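Local coordinates for protein rnase 1 (Danio rerio, PDB 2VQ9) that cleaves RNA as a secreted pancreatic-type ribonuclease, promotes angiogenesis and kills bacteria, the last without needing its ribonuclease activity, at residues Leu34-Tyr39 / Glu67-Ile72. Sequence-based numbering, arbitrary orientation.
Sequences LTQHVY and EVNTFI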
loop_
_atom_site.group_PDB
_atom_site.type_symbol
_atom_site.label_atom_id
_atom_site.label_comp_id
_atom_site.label_asym_id
_atom_site.label_seq_id
_atom_site.Cartn_x
_atom_site.Cartn_y
_atom_site.Cartn_z
ATOM N N LEU A 34 1.035 -7.058 1.866
ATOM C CA LEU A 34 2.392 -6.916 1.333
ATOM C C LEU A 34 2.359 -6.779 -0.188
ATOM O O LEU A 34 3.043 -5.940 -0.743
ATOM C CB LEU A 34 3.283 -8.125 1.718
ATOM C CG LEU A 34 3.555 -8.379 3.204
ATOM C CD1 LEU A 34 4.450 -9.633 3.348
ATOM C CD2 LEU A 34 4.296 -7.174 3.809
ATOM N N THR A 35 1.577 -7.610 -0.856
ATOM C CA THR A 35 1.519 -7.591 -2.331
ATOM C C THR A 35 1.041 -6.245 -2.840
ATOM O O THR A 35 1.610 -5.692 -3.779
ATOM C CB THR A 35 0.567 -8.703 -2.867
ATOM O OG1 THR A 35 1.110 -9.972 -2.487
ATOM C CG2 THR A 35 0.455 -8.649 -4.395
ATOM N N GLN A 36 -0.028 -5.738 -2.231
ATOM C CA GLN A 36 -0.634 -4.521 -2.716
ATOM C C GLN A 36 0.132 -3.274 -2.319
ATOM O O GLN A 36 0.167 -2.306 -3.078
ATOM C CB GLN A 36 -2.045 -4.396 -2.188
ATOM C CG GLN A 36 -3.083 -5.292 -2.830
ATOM C CD GLN A 36 -4.421 -4.555 -2.925
ATOM O OE1 GLN A 36 -4.807 -3.818 -2.006
ATOM N NE2 GLN A 36 -5.110 -4.731 -4.028
ATOM N N HIS A 37 0.766 -3.278 -1.145
ATOM C CA HIS A 37 1.168 -2.002 -0.544
ATOM C C HIS A 37 2.623 -1.883 -0.086
ATOM O O HIS A 37 3.011 -0.847 0.431
ATOM C CB HIS A 37 0.218 -1.680 0.635
ATOM C CG HIS A 37 -1.213 -1.494 0.217
ATOM N ND1 HIS A 37 -1.606 -0.496 -0.655
ATOM C CD2 HIS A 37 -2.335 -2.186 0.530
ATOM C CE1 HIS A 37 -2.904 -0.594 -0.874
ATOM N NE2 HIS A 37 -3.372 -1.610 -0.164
ATOM N N VAL A 38 3.430 -2.931 -0.259
ATOM C CA VAL A 38 4.805 -2.875 0.262
ATOM C C VAL A 38 5.800 -3.181 -0.834
ATOM O O VAL A 38 5.825 -4.313 -1.337
ATOM C CB VAL A 38 5.013 -3.848 1.473
ATOM C CG1 VAL A 38 6.462 -3.812 1.952
ATOM C CG2 VAL A 38 4.041 -3.492 2.652
ATOM N N TYR A 39 6.623 -2.194 -1.193
ATOM C CA TYR A 39 7.643 -2.381 -2.259
ATOM C C TYR A 39 8.776 -1.374 -2.078
ATOM O O TYR A 39 8.671 -0.213 -2.496
ATOM C CB TYR A 39 6.970 -2.241 -3.648
ATOM C CG TYR A 39 7.881 -2.330 -4.878
ATOM C CD1 TYR A 39 9.030 -3.111 -4.901
ATOM C CD2 TYR A 39 7.518 -1.640 -6.046
ATOM C CE1 TYR A 39 9.848 -3.164 -6.096
ATOM C CE2 TYR A 39 8.286 -1.678 -7.184
ATOM C CZ TYR A 39 9.437 -2.443 -7.213
ATOM O OH TYR A 39 10.126 -2.440 -8.412
ATOM N N GLU A 67 -7.494 1.354 -9.925
ATOM C CA GLU A 67 -7.447 2.760 -10.341
ATOM C C GLU A 67 -6.370 3.527 -9.605
ATOM O O GLU A 67 -5.651 4.336 -10.199
ATOM C CB GLU A 67 -8.819 3.434 -10.142
ATOM C CG GLU A 67 -9.926 2.833 -11.025
ATOM C CD GLU A 67 -11.352 3.275 -10.619
ATOM O OE1 GLU A 67 -11.560 4.372 -10.059
ATOM O OE2 GLU A 67 -12.291 2.495 -10.865
ATOM N N VAL A 68 -6.296 3.307 -8.299
ATOM C CA VAL A 68 -5.304 3.987 -7.472
ATOM C C VAL A 68 -4.710 2.988 -6.509
ATOM O O VAL A 68 -5.447 2.221 -5.841
ATOM C CB VAL A 68 -5.940 5.177 -6.639
ATOM C CG1 VAL A 68 -4.828 5.950 -5.871
ATOM C CG2 VAL A 68 -6.721 6.158 -7.586
ATOM N N ASN A 69 -3.382 3.002 -6.415
ATOM C CA ASN A 69 -2.708 2.056 -5.535
ATOM C C ASN A 69 -1.448 2.627 -4.966
ATOM O O ASN A 69 -0.621 3.144 -5.692
ATOM C CB ASN A 69 -2.394 0.721 -6.230
ATOM C CG ASN A 69 -1.972 -0.351 -5.219
ATOM O OD1 ASN A 69 -2.780 -0.709 -4.363
ATOM N ND2 ASN A 69 -0.697 -0.832 -5.283
ATOM N N THR A 70 -1.287 2.524 -3.658
ATOM C CA THR A 70 -0.149 3.152 -3.006
ATOM C C THR A 70 0.846 2.096 -2.542
ATOM O O THR A 70 0.454 1.132 -1.874
ATOM C CB THR A 70 -0.626 3.972 -1.779
ATOM O OG1 THR A 70 -1.558 4.972 -2.225
ATOM C CG2 THR A 70 0.563 4.663 -1.063
ATOM N N PHE A 71 2.114 2.283 -2.913
ATOM C CA PHE A 71 3.206 1.451 -2.395
ATOM C C PHE A 71 4.015 2.178 -1.349
ATOM O O PHE A 71 4.464 3.314 -1.564
ATOM C CB PHE A 71 4.160 1.004 -3.503
ATOM C CG PHE A 71 3.543 0.079 -4.495
ATOM C CD1 PHE A 71 3.340 -1.255 -4.184
ATOM C CD2 PHE A 71 3.147 0.556 -5.758
ATOM C CE1 PHE A 71 2.755 -2.138 -5.105
ATOM C CE2 PHE A 71 2.565 -0.319 -6.712
ATOM C CZ PHE A 71 2.357 -1.684 -6.357
ATOM N N ILE A 72 4.220 1.513 -0.215
ATOM C CA ILE A 72 5.119 2.056 0.786
ATOM C C ILE A 72 6.531 1.616 0.402
ATOM O O ILE A 72 6.773 0.421 0.173
ATOM C CB ILE A 72 4.794 1.514 2.145
ATOM C CG1 ILE A 72 3.325 1.833 2.486
ATOM C CG2 ILE A 72 5.771 2.101 3.181
ATOM C CD1 ILE A 72 2.761 0.914 3.594
#
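The imidazole of His-37 meets the Thr-70 carbonyl edge-on through ND1, while the amide of Asn-69 lies obliquely beside it, the two planes 30° apart. His-37 ND1 donates to Thr-70 O at 2.9 Å, with the oxygen close to the ring plane and the donor in the carbonyl plane. With CG beside the backbone N of His-37 (chi1 -63°), the second torsion turns the ND1 edge to the strand, and this bond helps to hold the rotation of the ring. His-37 CE1 comes 3.5 Å from Asn-69 OD1. The same amide sends Asn-69 ND2 to Gln-36 O, 2.8 Å away; the oxygen lies near the amide plane and ND2 in the plane of the Gln-36 carbonyl, so the last turn of helix 27-37 is pinned to strand 68-72. Here the pancreatic ribonuclease fold brings its first helix against an edge of the antiparallel sheet: His-37 is the catalytic proton acceptor, Asn-69 and Thr-70 bind substrate, and the proton donor His-141 is close by. Lys-66 donates to Asn-69 OD1, helping to orient the amide. Beyond the helix, Val-38 and Ile-72 form a single beta bridge, with Ile-72 N donating to His-37 O at 2.7 Å and Tyr-39 N to Ile-72 O at 3.0 Å. Ile-72 CB and CG1 lie against His-37 O. Asn-69 ND2 sits over one face of Phe-71, offset toward the rim, and Tyr-39 turns a ring edge to the opposite face in a T-shaped pair, centroids 6.0 Å apart and planes at 79°. Tyr-39 CB also touches Phe-71 CD1 at 3.8 Å, and Met-51 of helix 47-53 packs on both Phe-71 and Asn-69.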